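Local coordinates for putative CRISPR-associated endoribonuclease-like protein Cas6 (Pyrococcus furiosus, PDB 3UFC) that probably binds CRISPR RNA as a member of the Cas6 endoribonuclease family in adaptive immunity against mobile genetic elements, at residues P192-V197 with Y201-L206; V136-F141 with K147-Y152; E25-I30 with K229-F234; R60-E63 with G69-I72. All coordinates share one frame; numbering follows the deposited sequence.

Contact 1. Residues P192-V197 with Y201-L206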
loop_
_atom_site.group_PDB
_atom_site.type_symbol
_atom_site.label_atom_id
_atom_site.label_comp_id
_atom_site.label_asym_id
_atom_site.label_seq_id
_atom_site.Cartn_x
_atom_site.Cartn_y
_atom_site.Cartn_z
ATOM N N PRO A 192 13.755 -6.189 5.334
ATOM C CA PRO A 192 13.787 -4.772 4.966
ATOM C C PRO A 192 13.697 -4.573 3.464
ATOM O O PRO A 192 14.046 -5.464 2.689
ATOM C CB PRO A 192 15.128 -4.308 5.521
ATOM C CG PRO A 192 15.987 -5.512 5.297
ATOM C CD PRO A 192 15.087 -6.636 5.779
ATOM N N THR A 193 13.228 -3.401 3.056
ATOM C CA THR A 193 13.110 -3.100 1.641
ATOM C C THR A 193 13.478 -1.645 1.399
ATOM O O THR A 193 13.405 -0.814 2.305
ATOM C CB THR A 193 11.678 -3.347 1.132
ATOM O OG1 THR A 193 11.674 -3.316 -0.301
ATOM C CG2 THR A 193 10.734 -2.274 1.653
ATOM N N ARG A 194 13.876 -1.344 0.171
ATOM C CA ARG A 194 14.261 0.007 -0.200
ATOM C C ARG A 194 13.710 0.278 -1.592
ATOM O O ARG A 194 13.977 -0.471 -2.526
ATOM C CB ARG A 194 15.789 0.133 -0.206
ATOM C CG ARG A 194 16.286 1.543 -0.454
ATOM C CD ARG A 194 17.804 1.611 -0.455
ATOM N NE ARG A 194 18.392 0.891 -1.582
ATOM C CZ ARG A 194 19.683 0.937 -1.902
ATOM N NH1 ARG A 194 20.519 1.671 -1.180
ATOM N NH2 ARG A 194 20.138 0.255 -2.946
ATOM N N LEU A 195 12.944 1.349 -1.728
ATOM C CA LEU A 195 12.344 1.689 -3.005
ATOM C C LEU A 195 12.419 3.175 -3.295
ATOM O O LEU A 195 12.221 4.005 -2.408
ATOM C CB LEU A 195 10.869 1.267 -3.020
ATOM C CG LEU A 195 10.547 -0.225 -2.900
ATOM C CD1 LEU A 195 9.041 -0.404 -2.725
ATOM C CD2 LEU A 195 11.043 -0.966 -4.150
ATOM N N ILE A 196 12.697 3.512 -4.548
ATOM C CA ILE A 196 12.738 4.908 -4.938
ATOM C C ILE A 196 11.308 5.298 -5.275
ATOM O O ILE A 196 10.670 4.673 -6.121
ATOM C CB ILE A 196 13.623 5.136 -6.180
ATOM C CG1 ILE A 196 15.096 5.010 -5.789
ATOM C CG2 ILE A 196 13.322 6.504 -6.792
ATOM C CD1 ILE A 196 16.056 5.145 -6.954
ATOM N N VAL A 197 10.801 6.314 -4.591
ATOM C CA VAL A 197 9.452 6.797 -4.835
ATOM C C VAL A 197 9.609 8.203 -5.385
ATOM O O VAL A 197 9.885 9.148 -4.640
ATOM C CB VAL A 197 8.623 6.830 -3.540
ATOM C CG1 VAL A 197 7.208 7.320 -3.837
ATOM C CG2 VAL A 197 8.595 5.439 -2.919
ATOM N N TYR A 201 14.460 7.692 -1.793
ATOM C CA TYR A 201 14.365 6.332 -1.300
ATOM C C TYR A 201 13.408 6.303 -0.120
ATOM O O TYR A 201 13.383 7.222 0.696
ATOM C CB TYR A 201 15.717 5.821 -0.800
ATOM C CG TYR A 201 16.579 5.123 -1.827
ATOM C CD1 TYR A 201 16.071 4.082 -2.602
ATOM C CD2 TYR A 201 17.923 5.467 -1.984
ATOM C CE1 TYR A 201 16.883 3.393 -3.510
ATOM C CE2 TYR A 201 18.744 4.787 -2.887
ATOM C CZ TYR A 201 18.214 3.750 -3.646
ATOM O OH TYR A 201 19.016 3.071 -4.536
ATOM N N ILE A 202 12.608 5.251 -0.041
ATOM C CA ILE A 202 11.710 5.076 1.082
ATOM C C ILE A 202 11.992 3.659 1.541
ATOM O O ILE A 202 11.907 2.719 0.756
ATOM C CB ILE A 202 10.234 5.218 0.680
ATOM C CG1 ILE A 202 9.949 6.663 0.263
ATOM C CG2 ILE A 202 9.337 4.824 1.863
ATOM C CD1 ILE A 202 8.475 6.970 0.028
ATOM N N ARG A 203 12.383 3.514 2.800
ATOM C CA ARG A 203 12.691 2.207 3.353
ATOM C C ARG A 203 11.539 1.740 4.223
ATOM O O ARG A 203 11.007 2.501 5.029
ATOM C CB ARG A 203 13.983 2.269 4.172
ATOM C CG ARG A 203 15.238 2.390 3.318
ATOM C CD ARG A 203 16.437 2.780 4.167
ATOM N NE ARG A 203 16.902 4.117 3.816
ATOM C CZ ARG A 203 17.582 4.400 2.710
ATOM N NH1 ARG A 203 17.883 3.435 1.855
ATOM N NH2 ARG A 203 17.939 5.648 2.449
ATOM N N GLY A 204 11.150 0.485 4.038
ATOM C CA GLY A 204 10.048 -0.063 4.805
ATOM C C GLY A 204 10.260 -1.522 5.151
ATOM O O GLY A 204 11.339 -2.086 4.930
ATOM N N SER A 205 9.216 -2.148 5.675
ATOM C CA SER A 205 9.308 -3.533 6.079
ATOM C C SER A 205 8.255 -4.438 5.457
ATOM O O SER A 205 7.059 -4.140 5.499
ATOM C CB SER A 205 9.180 -3.629 7.602
ATOM O OG SER A 205 10.083 -2.753 8.258
ATOM N N LEU A 206 8.709 -5.529 4.852
ATOM C CA LEU A 206 7.787 -6.523 4.328
ATOM C C LEU A 206 7.704 -7.354 5.602
ATOM O O LEU A 206 8.734 -7.718 6.169
ATOM C CB LEU A 206 8.424 -7.309 3.177
ATOM C CG LEU A 206 8.393 -6.555 1.840
ATOM C CD1 LEU A 206 9.120 -7.349 0.756
ATOM C CD2 LEU A 206 6.942 -6.319 1.433
#
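The side chain of R194 leaves its strand with CG trans to the backbone nitrogen (chi1 -175°), and a bend at chi3 (67°) then lays its outer half over the ring of Y201. R194 CD sits above the middle of that ring, 3.7 Å from its centroid, as a CH-pi contact. Beyond it the guanidinium stacks nearly flat, its plane 11° from that of the ring and the two centres 4.3 Å apart. R194 NH2 approaches the tyrosine OH at an angle too poor for a hydrogen bond. Y201 lies directly across from I196, whose CG1 comes to 3.3 Å from Y201 CE1, so the ring meets both its direct and its diagonal neighbour. R203, paired with R194, runs alongside it and holds a like charge close by, R194 NE and R203 NH1 being 4.3 Å apart. Away from this face the buried V197 and I202 meet, V197 CG2 pressing tightly on I202 CD1 at 3.3 Å. Reciprocal backbone bonds at T193/G204 and L195/I202 set the antiparallel register of this hairpin, strand 183-197 with strand 200-213; the shortest is I202 N to L195 O, 2.7 Å. The stacked ring probably eases the placing of R194's charge beside that of R203, although R194, I196 and Y201 also touch a crystal neighbour, which may influence their poses.

Contact 2. Residues V136-F141 with K147-Y152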
loop_
_atom_site.group_PDB
_atom_site.type_symbol
_atom_site.label_atom_id
_atom_site.label_comp_id
_atom_site.label_asym_id
_atom_site.label_seq_id
_atom_site.Cartn_x
_atom_site.Cartn_y
_atom_site.Cartn_z
ATOM N N VAL A 136 7.309 3.510 8.477
ATOM C CA VAL A 136 7.123 4.218 9.738
ATOM C C VAL A 136 8.370 5.067 9.922
ATOM O O VAL A 136 9.485 4.542 9.984
ATOM C CB VAL A 136 6.994 3.250 10.934
ATOM C CG1 VAL A 136 6.822 4.049 12.224
ATOM C CG2 VAL A 136 5.795 2.309 10.730
ATOM N N ARG A 137 8.185 6.377 10.014
ATOM C CA ARG A 137 9.325 7.272 10.141
ATOM C C ARG A 137 9.321 8.170 11.368
ATOM O O ARG A 137 8.314 8.313 12.062
ATOM C CB ARG A 137 9.420 8.144 8.889
ATOM C CG ARG A 137 9.446 7.348 7.603
ATOM C CD ARG A 137 8.402 7.851 6.628
ATOM N NE ARG A 137 8.788 9.086 5.956
ATOM C CZ ARG A 137 9.746 9.173 5.039
ATOM N NH1 ARG A 137 10.429 8.097 4.681
ATOM N NH2 ARG A 137 10.010 10.335 4.460
ATOM N N THR A 138 10.480 8.766 11.621
ATOM C CA THR A 138 10.664 9.688 12.726
ATOM C C THR A 138 11.607 10.770 12.205
ATOM O O THR A 138 12.121 10.661 11.091
ATOM C CB THR A 138 11.278 8.988 13.957
ATOM O OG1 THR A 138 11.355 9.919 15.042
ATOM C CG2 THR A 138 12.660 8.458 13.646
ATOM N N VAL A 139 11.828 11.812 12.993
ATOM C CA VAL A 139 12.706 12.896 12.570
ATOM C C VAL A 139 14.066 12.848 13.255
ATOM O O VAL A 139 14.150 12.799 14.482
ATOM C CB VAL A 139 12.059 14.273 12.851
ATOM C CG1 VAL A 139 13.040 15.388 12.535
ATOM C CG2 VAL A 139 10.802 14.433 12.015
ATOM N N LYS A 140 15.127 12.858 12.452
ATOM C CA LYS A 140 16.492 12.843 12.967
ATOM C C LYS A 140 17.324 13.961 12.337
ATOM O O LYS A 140 17.007 14.454 11.252
ATOM C CB LYS A 140 17.160 11.489 12.706
ATOM C CG LYS A 140 16.775 10.401 13.703
ATOM C CD LYS A 140 17.584 9.130 13.471
ATOM C CE LYS A 140 17.323 8.087 14.551
ATOM N NZ LYS A 140 15.909 7.618 14.577
ATOM N N PHE A 141 18.393 14.348 13.027
ATOM C CA PHE A 141 19.275 15.419 12.574
ATOM C C PHE A 141 20.070 15.133 11.300
ATOM O O PHE A 141 20.567 14.025 11.091
ATOM C CB PHE A 141 20.236 15.795 13.705
ATOM C CG PHE A 141 20.916 14.612 14.344
ATOM C CD1 PHE A 141 21.827 13.842 13.629
ATOM C CD2 PHE A 141 20.640 14.269 15.666
ATOM C CE1 PHE A 141 22.456 12.745 14.220
ATOM C CE2 PHE A 141 21.263 13.175 16.267
ATOM C CZ PHE A 141 22.173 12.412 15.541
ATOM N N LYS A 147 15.693 15.683 8.569
ATOM C CA LYS A 147 15.588 14.613 7.591
ATOM C C LYS A 147 14.772 13.466 8.175
ATOM O O LYS A 147 14.893 13.143 9.358
ATOM C CB LYS A 147 16.981 14.119 7.201
ATOM C CG LYS A 147 17.039 13.422 5.851
ATOM C CD LYS A 147 16.614 14.359 4.719
ATOM C CE LYS A 147 17.480 15.614 4.663
ATOM N NZ LYS A 147 18.926 15.293 4.480
ATOM N N HIS A 148 13.931 12.861 7.344
ATOM C CA HIS A 148 13.113 11.749 7.795
ATOM C C HIS A 148 13.966 10.504 7.938
ATOM O O HIS A 148 14.868 10.258 7.138
ATOM C CB HIS A 148 11.964 11.495 6.817
ATOM C CG HIS A 148 10.857 12.498 6.918
ATOM N ND1 HIS A 148 9.778 12.509 6.060
ATOM C CD2 HIS A 148 10.656 13.518 7.786
ATOM C CE1 HIS A 148 8.962 13.493 6.395
ATOM N NE2 HIS A 148 9.471 14.120 7.440
ATOM N N TRP A 149 13.689 9.733 8.981
ATOM C CA TRP A 149 14.421 8.511 9.237
ATOM C C TRP A 149 13.437 7.342 9.270
ATOM O O TRP A 149 12.528 7.308 10.100
ATOM C CB TRP A 149 15.172 8.620 10.564
ATOM C CG TRP A 149 16.122 7.497 10.786
ATOM C CD1 TRP A 149 15.875 6.329 11.448
ATOM C CD2 TRP A 149 17.460 7.401 10.284
ATOM N NE1 TRP A 149 16.976 5.508 11.386
ATOM C CE2 TRP A 149 17.964 6.142 10.676
ATOM C CE3 TRP A 149 18.280 8.257 9.536
ATOM C CZ2 TRP A 149 19.254 5.715 10.347
ATOM C CZ3 TRP A 149 19.565 7.832 9.208
ATOM C CH2 TRP A 149 20.037 6.571 9.613
ATOM N N ASP A 150 13.623 6.398 8.352
ATOM C CA ASP A 150 12.761 5.225 8.250
ATOM C C ASP A 150 13.096 4.187 9.311
ATOM O O ASP A 150 14.254 3.787 9.472
ATOM C CB ASP A 150 12.883 4.620 6.848
ATOM C CG ASP A 150 12.438 5.586 5.768
ATOM O OD1 ASP A 150 12.770 5.376 4.583
ATOM O OD2 ASP A 150 11.746 6.565 6.113
ATOM N N LEU A 151 12.066 3.754 10.029
ATOM C CA LEU A 151 12.219 2.778 11.101
ATOM C C LEU A 151 11.744 1.384 10.705
ATOM O O LEU A 151 10.968 1.225 9.761
ATOM C CB LEU A 151 11.437 3.247 12.330
ATOM C CG LEU A 151 11.834 4.622 12.882
ATOM C CD1 LEU A 151 10.808 5.082 13.904
ATOM C CD2 LEU A 151 13.232 4.546 13.507
ATOM N N TYR A 152 12.222 0.387 11.448
ATOM C CA TYR A 152 11.877 -1.017 11.238
ATOM C C TYR A 152 11.353 -1.556 12.568
ATOM O O TYR A 152 11.607 -0.969 13.619
ATOM C CB TYR A 152 13.112 -1.809 10.821
ATOM C CG TYR A 152 13.823 -1.243 9.616
ATOM C CD1 TYR A 152 13.310 -1.417 8.334
ATOM C CD2 TYR A 152 15.014 -0.530 9.759
ATOM C CE1 TYR A 152 13.967 -0.903 7.220
ATOM C CE2 TYR A 152 15.678 -0.006 8.652
ATOM C CZ TYR A 152 15.151 -0.201 7.387
ATOM O OH TYR A 152 15.819 0.282 6.289
HETATM O O HOH W 1 9.962 2.620 7.529
#
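R137 reaches over the neighbouring strand and shares its guanidinium between H148 and D150, bends at chi2 (128°) and chi3 (77°) folding it back across the strand. Its NH2 donates to H148 ND1 by a short but bent bond, 2.7 Å; the nitrogen lies practically in the imidazole plane, while the acceptor is tilted 31° from the guanidinium plane. The two groups stand almost perpendicular, H148 CB over the guanidinium face. R137 NH1 forms a salt bridge with D150 OD2, modelled at a very short 2.5 Å, so that oxygen's place is doubtful. D150 OD1 is satisfied by R203 N, and R137 N by E228 OE2. T138 and W149 exchange backbone bonds along the antiparallel hairpin, W149 N to T138 O at 2.8 Å, as do K140 and K147, K140 N to K147 O at 3.1 Å. L151 N donates to V136 O at 2.7 Å, and a water takes V136 N at 3.0 Å and probably donates to L151 O. On the face of T138 and L151, K140 CD rests over the five-membered ring of W149, 3.7 Å from its centroid. The H148 bond, and probably D150, limit rotation of the R137 guanidinium, and D150 probably balances its charge.

Contact 3. Residues E25-I30 with K229-F234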
loop_
_atom_site.group_PDB
_atom_site.type_symbol
_atom_site.label_atom_id
_atom_site.label_comp_id
_atom_site.label_asym_id
_atom_site.label_seq_id
_atom_site.Cartn_x
_atom_site.Cartn_y
_atom_site.Cartn_z
ATOM N N GLU A 25 5.019 6.148 -10.554
ATOM C CA GLU A 25 4.433 6.060 -11.889
ATOM C C GLU A 25 3.073 5.356 -11.838
ATOM O O GLU A 25 2.117 5.784 -12.482
ATOM C CB GLU A 25 5.373 5.303 -12.834
ATOM C CG GLU A 25 4.895 5.308 -14.281
ATOM C CD GLU A 25 5.858 4.621 -15.236
ATOM O OE1 GLU A 25 5.624 4.700 -16.461
ATOM O OE2 GLU A 25 6.839 4.001 -14.767
ATOM N N LEU A 26 2.996 4.277 -11.064
ATOM C CA LEU A 26 1.748 3.523 -10.919
ATOM C C LEU A 26 0.710 4.391 -10.204
ATOM O O LEU A 26 -0.434 4.516 -10.643
ATOM C CB LEU A 26 2.013 2.235 -10.130
ATOM C CG LEU A 26 0.821 1.317 -9.842
ATOM C CD1 LEU A 26 0.036 1.047 -11.127
ATOM C CD2 LEU A 26 1.337 0.011 -9.240
ATOM N N TYR A 27 1.126 4.989 -9.094
ATOM C CA TYR A 27 0.281 5.886 -8.310
ATOM C C TYR A 27 -0.311 6.983 -9.195
ATOM O O TYR A 27 -1.513 7.253 -9.157
ATOM C CB TYR A 27 1.129 6.526 -7.204
ATOM C CG TYR A 27 0.591 7.824 -6.635
ATOM C CD1 TYR A 27 -0.518 7.837 -5.791
ATOM C CD2 TYR A 27 1.232 9.037 -6.900
ATOM C CE1 TYR A 27 -0.974 9.027 -5.216
ATOM C CE2 TYR A 27 0.785 10.231 -6.330
ATOM C CZ TYR A 27 -0.314 10.216 -5.489
ATOM O OH TYR A 27 -0.741 11.382 -4.903
ATOM N N SER A 28 0.551 7.619 -9.981
ATOM C CA SER A 28 0.143 8.704 -10.870
ATOM C C SER A 28 -0.937 8.280 -11.859
ATOM O O SER A 28 -1.919 8.993 -12.061
ATOM C CB SER A 28 1.360 9.233 -11.640
ATOM O OG SER A 28 2.352 9.725 -10.748
ATOM N N GLN A 29 -0.755 7.116 -12.474
ATOM C CA GLN A 29 -1.722 6.623 -13.444
ATOM C C GLN A 29 -3.072 6.314 -12.810
ATOM O O GLN A 29 -4.114 6.613 -13.389
ATOM C CB GLN A 29 -1.167 5.391 -14.158
ATOM C CG GLN A 29 0.056 5.710 -15.008
ATOM C CD GLN A 29 0.703 4.469 -15.583
ATOM O OE1 GLN A 29 0.212 3.888 -16.547
ATOM N NE2 GLN A 29 1.807 4.046 -14.979
ATOM N N ILE A 30 -3.061 5.720 -11.620
ATOM C CA ILE A 30 -4.314 5.406 -10.939
ATOM C C ILE A 30 -5.055 6.711 -10.638
ATOM O O ILE A 30 -6.255 6.834 -10.906
ATOM C CB ILE A 30 -4.061 4.636 -9.614
ATOM C CG1 ILE A 30 -3.399 3.293 -9.912
ATOM C CG2 ILE A 30 -5.377 4.440 -8.861
ATOM C CD1 ILE A 30 -2.922 2.529 -8.675
ATOM N N LYS A 229 2.678 6.967 3.934
ATOM C CA LYS A 229 2.812 6.903 2.479
ATOM C C LYS A 229 1.937 5.827 1.844
ATOM O O LYS A 229 2.243 5.353 0.748
ATOM C CB LYS A 229 4.271 6.616 2.109
ATOM C CG LYS A 229 5.293 7.578 2.706
ATOM C CD LYS A 229 5.094 8.988 2.173
ATOM C CE LYS A 229 6.242 9.902 2.585
ATOM N NZ LYS A 229 6.114 11.254 1.970
ATOM N N THR A 230 0.848 5.447 2.505
ATOM C CA THR A 230 0.011 4.382 1.963
ATOM C C THR A 230 -0.546 4.655 0.566
ATOM O O THR A 230 -0.641 3.736 -0.253
ATOM C CB THR A 230 -1.155 4.020 2.933
ATOM O OG1 THR A 230 -2.052 5.132 3.072
ATOM C CG2 THR A 230 -0.589 3.648 4.307
ATOM N N ASN A 231 -0.893 5.908 0.286
ATOM C CA ASN A 231 -1.444 6.272 -1.018
ATOM C C ASN A 231 -0.417 6.143 -2.143
ATOM O O ASN A 231 -0.776 6.146 -3.323
ATOM C CB ASN A 231 -2.006 7.696 -0.980
ATOM C CG ASN A 231 -0.944 8.737 -0.709
ATOM O OD1 ASN A 231 -0.140 8.593 0.208
ATOM N ND2 ASN A 231 -0.943 9.805 -1.505
ATOM N N LEU A 232 0.857 6.014 -1.776
ATOM C CA LEU A 232 1.914 5.859 -2.771
ATOM C C LEU A 232 2.186 4.378 -3.010
ATOM O O LEU A 232 3.133 4.013 -3.712
ATOM C CB LEU A 232 3.200 6.555 -2.310
ATOM C CG LEU A 232 3.101 8.063 -2.072
ATOM C CD1 LEU A 232 4.470 8.591 -1.652
ATOM C CD2 LEU A 232 2.618 8.764 -3.339
ATOM N N GLY A 233 1.358 3.526 -2.410
ATOM C CA GLY A 233 1.511 2.092 -2.590
ATOM C C GLY A 233 2.249 1.375 -1.477
ATOM O O GLY A 233 3.038 0.463 -1.741
ATOM N N PHE A 234 1.979 1.769 -0.233
ATOM C CA PHE A 234 2.632 1.168 0.923
ATOM C C PHE A 234 1.686 0.772 2.044
ATOM O O PHE A 234 0.571 1.281 2.145
ATOM C CB PHE A 234 3.663 2.141 1.515
ATOM C CG PHE A 234 4.841 2.389 0.624
ATOM C CD1 PHE A 234 4.814 3.412 -0.322
ATOM C CD2 PHE A 234 5.967 1.578 0.710
ATOM C CE1 PHE A 234 5.902 3.623 -1.180
ATOM C CE2 PHE A 234 7.060 1.778 -0.140
ATOM C CZ PHE A 234 7.024 2.803 -1.086
#
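This is a small, buried packing contact without any hydrogen bond between its segments, made where helix 23-37 of the N-terminal half meets the loop between helix 215-224 and strand 237-239. Y27 makes it from the helix side. With CG trans to its backbone nitrogen (chi1 158°), the ring is carried out from the helix to lie against N231 and L232. L232 CD2 sits squarely over the middle of one ring face, 3.7 Å from the centroid and 7° off the normal, a CH-pi contact. N231 offers its backbone: its O comes to 3.0 Å from Y27 CD1. The N231 amide stands nearly perpendicular to the ring and makes no hydrogen bond with the tyrosine hydroxyl; its ND2 donates to L45 O. In topology, helix 23-37 is the first helix of an N-terminal ferredoxin-like domain, and K229-F234 belongs to the glycine-rich loop characteristic of Cas6 and related RAMP proteins. That loop is tightly wound here: residues 230-232 form a 3-10 turn, with G233 N on T230 O at 2.9 Å; F234 N also reaches T230 O, at 3.3 Å. G233 takes backbone angles at which a CB would collide with the preceding carbonyl oxygen. L232 O accepts from N23 ND2, a second tie to the same helix, and T230 OG1 binds W52 O. W52 and F54 also pack on Y27.

Contact 4. Residues R60-E63 with G69-I72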
loop_
_atom_site.group_PDB
_atom_site.type_symbol
_atom_site.label_atom_id
_atom_site.label_comp_id
_atom_site.label_asym_id
_atom_site.label_seq_id
_atom_site.Cartn_x
_atom_site.Cartn_y
_atom_site.Cartn_z
ATOM N N ARG A 60 3.263 -14.029 -9.833
ATOM C CA ARG A 60 3.385 -15.433 -9.437
ATOM C C ARG A 60 4.770 -16.031 -9.689
ATOM O O ARG A 60 5.330 -16.698 -8.817
ATOM C CB ARG A 60 2.327 -16.274 -10.154
ATOM C CG ARG A 60 2.335 -17.746 -9.759
ATOM C CD ARG A 60 1.338 -18.541 -10.584
ATOM N NE ARG A 60 1.446 -19.977 -10.341
ATOM C CZ ARG A 60 0.747 -20.900 -10.997
ATOM N NH1 ARG A 60 -0.115 -20.536 -11.938
ATOM N NH2 ARG A 60 0.914 -22.186 -10.717
ATOM N N LYS A 61 5.314 -15.802 -10.879
ATOM C CA LYS A 61 6.635 -16.316 -11.223
ATOM C C LYS A 61 7.491 -15.171 -11.748
ATOM O O LYS A 61 7.247 -14.640 -12.834
ATOM C CB LYS A 61 6.523 -17.422 -12.274
ATOM C CG LYS A 61 7.777 -18.269 -12.393
ATOM C CD LYS A 61 7.556 -19.465 -13.304
ATOM C CE LYS A 61 8.729 -20.430 -13.227
ATOM N NZ LYS A 61 8.915 -20.943 -11.837
ATOM N N ARG A 62 8.496 -14.798 -10.966
ATOM C CA ARG A 62 9.378 -13.691 -11.308
ATOM C C ARG A 62 10.851 -14.029 -11.114
ATOM O O ARG A 62 11.199 -15.006 -10.454
ATOM C CB ARG A 62 9.040 -12.489 -10.428
ATOM C CG ARG A 62 8.944 -12.865 -8.954
ATOM C CD ARG A 62 9.460 -11.774 -8.037
ATOM N NE ARG A 62 8.608 -10.591 -8.027
ATOM C CZ ARG A 62 8.868 -9.501 -7.314
ATOM N NH1 ARG A 62 9.957 -9.449 -6.558
ATOM N NH2 ARG A 62 8.044 -8.465 -7.355
ATOM N N GLU A 63 11.709 -13.195 -11.690
ATOM C CA GLU A 63 13.149 -13.364 -11.572
ATOM C C GLU A 63 13.793 -11.989 -11.421
ATOM O O GLU A 63 13.616 -11.113 -12.270
ATOM C CB GLU A 63 13.714 -14.070 -12.806
ATOM C CG GLU A 63 15.202 -14.374 -12.705
ATOM C CD GLU A 63 15.745 -15.098 -13.924
ATOM O OE1 GLU A 63 16.956 -15.400 -13.940
ATOM O OE2 GLU A 63 14.965 -15.364 -14.865
ATOM N N GLY A 69 15.778 -4.914 -13.144
ATOM C CA GLY A 69 14.416 -4.896 -12.647
ATOM C C GLY A 69 13.864 -6.278 -12.359
ATOM O O GLY A 69 14.600 -7.197 -11.998
ATOM N N ILE A 70 12.555 -6.422 -12.523
ATOM C CA ILE A 70 11.886 -7.692 -12.276
ATOM C C ILE A 70 11.479 -8.321 -13.603
ATOM O O ILE A 70 10.773 -7.701 -14.398
ATOM C CB ILE A 70 10.617 -7.491 -11.415
ATOM C CG1 ILE A 70 10.959 -6.682 -10.160
ATOM C CG2 ILE A 70 10.038 -8.837 -11.020
ATOM C CD1 ILE A 70 9.746 -6.284 -9.335
ATOM N N LYS A 71 11.936 -9.545 -13.847
ATOM C CA LYS A 71 11.594 -10.243 -15.081
ATOM C C LYS A 71 10.337 -11.071 -14.850
ATOM O O LYS A 71 10.321 -11.981 -14.022
ATOM C CB LYS A 71 12.740 -11.153 -15.525
ATOM C CG LYS A 71 12.481 -11.844 -16.855
ATOM C CD LYS A 71 13.646 -12.734 -17.255
ATOM C CE LYS A 71 13.387 -13.416 -18.590
ATOM N NZ LYS A 71 14.544 -14.259 -19.012
ATOM N N ILE A 72 9.284 -10.737 -15.586
ATOM C CA ILE A 72 8.001 -11.425 -15.474
ATOM C C ILE A 72 8.008 -12.741 -16.247
ATOM O O ILE A 72 8.140 -12.750 -17.469
ATOM C CB ILE A 72 6.869 -10.528 -16.010
ATOM C CG1 ILE A 72 6.806 -9.243 -15.182
ATOM C CG2 ILE A 72 5.541 -11.273 -15.963
ATOM C CD1 ILE A 72 5.872 -8.197 -15.732
HETATM O O HOH W 2 16.637 -14.086 -17.075
#
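R62 and I70 form the closer-packed side of this hairpin between strand 62-65 and strand 69-72. The two are diagonal neighbours, since R62 pairs with I72. R62 CG stands between the backbone nitrogen and the carbonyl carbon (chi1 49°), and bends at chi2 and chi3 fold the chain over the isoleucine. One face of the guanidinium rests on both methyl groups: I70 CD1 is 3.4 Å from R62 NH2, and I70 CG2 is 3.8 Å from R62 NE. Behind this, I70 and I72 are buried against I18 of strand 17-18, the third strand of the small sheet, and I59. The backbones are gripped at the E63/K71 pair, where K71 N donates to E63 O at 2.8 Å and E63 N to K71 O at 3.0 Å. A CA-H...O contact from R62 to K71 O adds to the fit. The other face is looser. E63 and K71 extend side by side in the same direction, yet E63 OE2 and K71 NZ stay 4.3 Å apart, beyond a salt bridge. A water closes the gap, accepting from K71 NZ at 2.9 Å and donating to E63 OE2 at 3.1 Å. The opposite charges are therefore coupled through solvent and would probably attract only modestly, while the direct links across the hairpin are the backbone bonds and the aliphatic packing under R62.

Contact 3 is the buried one, its centre about 8 Å from that of the chain, and joins the N- and C-terminal halves by packing of one tyrosine ring on a leucine methyl and a backbone carbonyl, without a hydrogen bond. Contacts 1, 2 and 4 are partly buried hairpins, each held by antiparallel backbone bonds and bearing charged side chains; contacts 2 and 4 lie farthest out, their centres about 19 and 20 Å from the chain's. Contact 1 touches both contact 2 and contact 3, packing V197 on L232 and F234, and L195 on F234. Contact 4 stands apart in the N-terminal half and uses a water where contact 2 has a direct salt bridge, its oxygen less surely placed.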